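Local coordinates for protein beta subunit of a putative Aromatic-ring-hydroxylating dioxygenase (Novosphingobium aromaticivorans DSM 12444, PDB 3EBY) that is probably the NTF2-like beta subunit of an aromatic-ring-hydroxylating dioxygenase whose specific reaction has not been established, at residues T37-D42 and V141-R146. Numbering follows the deposited sequence.
Sequences TLFVDD and VRLKSR
Three partners gather at Lys-144 NZ: the backbone O of Asp-42, met in the carbonyl plane at 2.8 Å, OD2 of the same residue through a long salt bridge, and a water that also bonds weakly to OD2. Lys-144 leaves its backbone heading away from 37-42, but a bend at chi2 (59°) brings the amine back and lays CD 3.8 Å from Val-40 CG2. The backbones form a short parallel beta bridge, Phe-39 beside Leu-143: Leu-143 N donates to Leu-38 O at 3.0 Å and Val-40 N to Leu-143 O at 2.9 Å, both nearly straight. On one face Phe-39 and Leu-143 run side by side, with Leu-143 CD1 over the phenyl face as a CH-pi contact, 4.0 Å from the centroid. Arg-142 bends at chi3 (-66°) and spreads its guanidinium flat over the backbone of Val-40, whose CA sits 3.7 Å above the plane. At the guanidinium edge, NH1 donates to a water that in turn donates to Thr-37 O. Cut back to an alanine, Arg-142 would lose the flat group over Val-40 and is likely to leave that water without its NH1 donor. Asp-41 OD1, 4.4 Å from Arg-142 NH1, is beyond salt-bridge distance; its salt bridge goes to Lys-67 at the start of helix 67-79, whose Leu-70 touches Phe-39. Strand 39-40 thus pairs with the beginning of strand 142-150, which lies between 43-49 and 122-135 in the mixed sheet, consistent with the NTF2-like family; a classic beta bulge sets Lys-144 and Ser-145 opposite Arg-133, and Phe-19 of helix 8-28 packs on Leu-38 and Leu-143.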
ATOM      1  N   THR A  37       1.875 -20.177  12.744  1.00 14.54           N
ATOM      2  CA  THR A  37       2.157 -19.631  14.086  1.00 15.00           C
ATOM      3  C   THR A  37       1.503 -18.269  14.356  1.00 14.06           C
ATOM      4  O   THR A  37       1.414 -17.827  15.519  1.00 15.18           O
ATOM      5  CB  THR A  37       3.692 -19.510  14.370  1.00 13.17           C
ATOM      6  OG1 THR A  37       4.248 -18.375  13.702  1.00 18.19           O
ATOM      7  CG2 THR A  37       4.442 -20.816  13.992  1.00 16.16           C
ATOM      8  N   LEU A  38       1.053 -17.609  13.299  1.00 15.52           N
ATOM      9  CA  LEU A  38       0.419 -16.272  13.386  1.00 17.36           C
ATOM     10  C   LEU A  38      -1.058 -16.367  13.794  1.00 16.48           C
ATOM     11  O   LEU A  38      -1.730 -15.357  13.984  1.00 16.24           O
ATOM     12  CB  LEU A  38       0.549 -15.537  12.050  1.00 17.69           C
ATOM     13  CG  LEU A  38       1.980 -15.472  11.496  1.00 16.75           C
ATOM     14  CD1 LEU A  38       2.046 -14.692  10.168  1.00 16.29           C
ATOM     15  CD2 LEU A  38       2.919 -14.825  12.553  1.00 16.74           C
ATOM     16  N   PHE A  39      -1.543 -17.591  13.906  1.00 14.26           N
ATOM     17  CA  PHE A  39      -2.936 -17.873  14.291  1.00 17.34           C
ATOM     18  C   PHE A  39      -2.994 -18.559  15.667  1.00 15.74           C
ATOM     19  O   PHE A  39      -2.021 -19.178  16.117  1.00 15.59           O
ATOM     20  CB  PHE A  39      -3.579 -18.825  13.275  1.00 18.09           C
ATOM     21  CG  PHE A  39      -3.700 -18.261  11.874  1.00 14.46           C
ATOM     22  CD1 PHE A  39      -2.624 -18.282  11.003  1.00 16.54           C
ATOM     23  CD2 PHE A  39      -4.954 -17.843  11.390  1.00 21.10           C
ATOM     24  CE1 PHE A  39      -2.748 -17.719   9.706  1.00 15.03           C
ATOM     25  CE2 PHE A  39      -5.098 -17.373  10.079  1.00 14.53           C
ATOM     26  CZ  PHE A  39      -3.988 -17.331   9.243  1.00 14.51           C
ATOM     27  N   VAL A  40      -4.139 -18.449  16.343  1.00 13.36           N
ATOM     28  CA  VAL A  40      -4.385 -19.264  17.540  1.00 12.38           C
ATOM     29  C   VAL A  40      -4.625 -20.703  17.068  1.00 14.53           C
ATOM     30  O   VAL A  40      -4.870 -20.923  15.866  1.00 14.30           O
ATOM     31  CB  VAL A  40      -5.606 -18.777  18.345  1.00 14.32           C
ATOM     32  CG1 VAL A  40      -5.452 -17.288  18.701  1.00 15.50           C
ATOM     33  CG2 VAL A  40      -6.969 -19.064  17.593  1.00 14.18           C
ATOM     34  N   ASP A  41      -4.621 -21.660  17.986  1.00 14.39           N
ATOM     35  CA  ASP A  41      -4.793 -23.092  17.612  1.00 14.81           C
ATOM     36  C   ASP A  41      -6.207 -23.348  17.048  1.00 14.39           C
ATOM     37  O   ASP A  41      -6.365 -24.029  16.017  1.00 16.41           O
ATOM     38  CB  ASP A  41      -4.561 -24.016  18.803  1.00 14.57           C
ATOM     39  CG  ASP A  41      -3.080 -24.113  19.221  1.00 15.21           C
ATOM     40  OD1 ASP A  41      -2.226 -23.451  18.606  1.00 11.65           O
ATOM     41  OD2 ASP A  41      -2.810 -24.793  20.243  1.00 14.28           O
ATOM     42  N   ASP A  42      -7.219 -22.815  17.733  1.00 15.45           N
ATOM     43  CA  ASP A  42      -8.637 -23.017  17.358  1.00 13.98           C
ATOM     44  C   ASP A  42      -9.108 -21.833  16.487  1.00 14.38           C
ATOM     45  O   ASP A  42      -9.893 -20.987  16.911  1.00 15.70           O
ATOM     46  CB  ASP A  42      -9.477 -23.146  18.623  1.00 14.55           C
ATOM     47  CG  ASP A  42     -10.958 -23.400  18.336  1.00 23.53           C
ATOM     48  OD1 ASP A  42     -11.304 -23.794  17.200  1.00 17.82           O
ATOM     49  OD2 ASP A  42     -11.761 -23.136  19.245  1.00 21.94           O
ATOM     50  N   VAL A 141      -0.110 -10.988  19.650  1.00 20.79           N
ATOM     51  CA  VAL A 141      -1.077 -10.671  18.575  1.00 16.39           C
ATOM     52  C   VAL A 141      -1.215 -11.867  17.644  1.00 19.38           C
ATOM     53  O   VAL A 141      -0.303 -12.175  16.906  1.00 16.46           O
ATOM     54  CB  VAL A 141      -0.606  -9.434  17.736  1.00 22.53           C
ATOM     55  CG1 VAL A 141      -1.532  -9.182  16.607  1.00 20.78           C
ATOM     56  CG2 VAL A 141      -0.479  -8.193  18.643  1.00 29.80           C
ATOM     57  N   ARG A 142      -2.383 -12.508  17.663  1.00 16.86           N
ATOM     58  CA  ARG A 142      -2.625 -13.685  16.835  1.00 15.06           C
ATOM     59  C   ARG A 142      -4.048 -13.614  16.253  1.00 14.31           C
ATOM     60  O   ARG A 142      -4.964 -13.062  16.899  1.00 16.29           O
ATOM     61  CB  ARG A 142      -2.450 -14.977  17.663  1.00 16.74           C
ATOM     62  CG  ARG A 142      -0.997 -15.259  18.135  1.00 17.45           C
ATOM     63  CD  ARG A 142      -0.816 -16.716  18.535  1.00 18.31           C
ATOM     64  NE  ARG A 142      -1.621 -17.015  19.708  1.00 19.50           N
ATOM     65  CZ  ARG A 142      -1.850 -18.223  20.201  1.00 20.95           C
ATOM     66  NH1 ARG A 142      -1.301 -19.304  19.657  1.00 17.26           N
ATOM     67  NH2 ARG A 142      -2.652 -18.345  21.253  1.00 17.82           N
ATOM     68  N   LEU A 143      -4.217 -14.188  15.058  1.00 15.59           N
ATOM     69  CA  LEU A 143      -5.515 -14.269  14.406  1.00 15.81           C
ATOM     70  C   LEU A 143      -6.367 -15.382  15.016  1.00 15.14           C
ATOM     71  O   LEU A 143      -5.936 -16.528  15.105  1.00 15.18           O
ATOM     72  CB  LEU A 143      -5.361 -14.525  12.911  1.00 16.70           C
ATOM     73  CG  LEU A 143      -4.912 -13.350  12.034  1.00 13.81           C
ATOM     74  CD1 LEU A 143      -4.490 -13.831  10.606  1.00 14.81           C
ATOM     75  CD2 LEU A 143      -6.022 -12.275  11.981  1.00 15.68           C
ATOM     76  N   LYS A 144      -7.540 -14.997  15.505  1.00 13.25           N
ATOM     77  CA  LYS A 144      -8.628 -15.957  15.814  1.00 12.91           C
ATOM     78  C   LYS A 144      -9.328 -16.381  14.497  1.00 15.16           C
ATOM     79  O   LYS A 144      -9.613 -17.584  14.256  1.00 15.34           O
ATOM     80  CB  LYS A 144      -9.630 -15.326  16.773  1.00 15.75           C
ATOM     81  CG  LYS A 144     -10.836 -16.217  17.107  1.00 20.15           C
ATOM     82  CD  LYS A 144     -10.425 -17.524  17.739  1.00 23.05           C
ATOM     83  CE  LYS A 144     -11.634 -18.303  18.269  1.00 23.74           C
ATOM     84  NZ  LYS A 144     -11.185 -19.553  18.945  1.00 19.97           N
ATOM     85  N   SER A 145      -9.627 -15.401  13.655  0.50 15.26           N
ATOM     86  CA  SER A 145     -10.186 -15.696  12.337  0.50 13.86           C
ATOM     87  C   SER A 145      -9.787 -14.662  11.302  0.50 15.64           C
ATOM     88  O   SER A 145      -9.729 -13.457  11.582  0.50 15.62           O
ATOM     89  CB  SER A 145     -11.713 -15.802  12.391  0.50 17.53           C
ATOM     90  OG  SER A 145     -12.317 -14.551  12.665  0.50 15.55           O
ATOM     91  N   ARG A 146      -9.513 -15.151  10.104  1.00 15.28           N
ATOM     92  CA  ARG A 146      -9.220 -14.281   8.913  1.00 14.39           C
ATOM     93  C   ARG A 146      -9.985 -14.814   7.727  1.00 16.59           C
ATOM     94  O   ARG A 146      -9.831 -15.998   7.319  1.00 15.44           O
ATOM     95  CB  ARG A 146      -7.721 -14.225   8.622  1.00 15.09           C
ATOM     96  CG  ARG A 146      -7.329 -13.689   7.214  1.00 16.55           C
ATOM     97  CD  ARG A 146      -5.892 -13.114   7.171  1.00 12.22           C
ATOM     98  NE  ARG A 146      -5.849 -11.791   7.830  1.00 14.41           N
ATOM     99  CZ  ARG A 146      -4.763 -11.028   7.930  1.00 16.06           C
ATOM    100  NH1 ARG A 146      -3.609 -11.406   7.377  1.00 18.44           N
ATOM    101  NH2 ARG A 146      -4.849  -9.838   8.491  1.00 17.96           N
TER
HETATM  102  O   HOH W   1       0.857 -19.435  17.731  1.00 19.51           O
HETATM  103  O   HOH W   2     -14.087 -20.742  18.615  1.00 58.70           O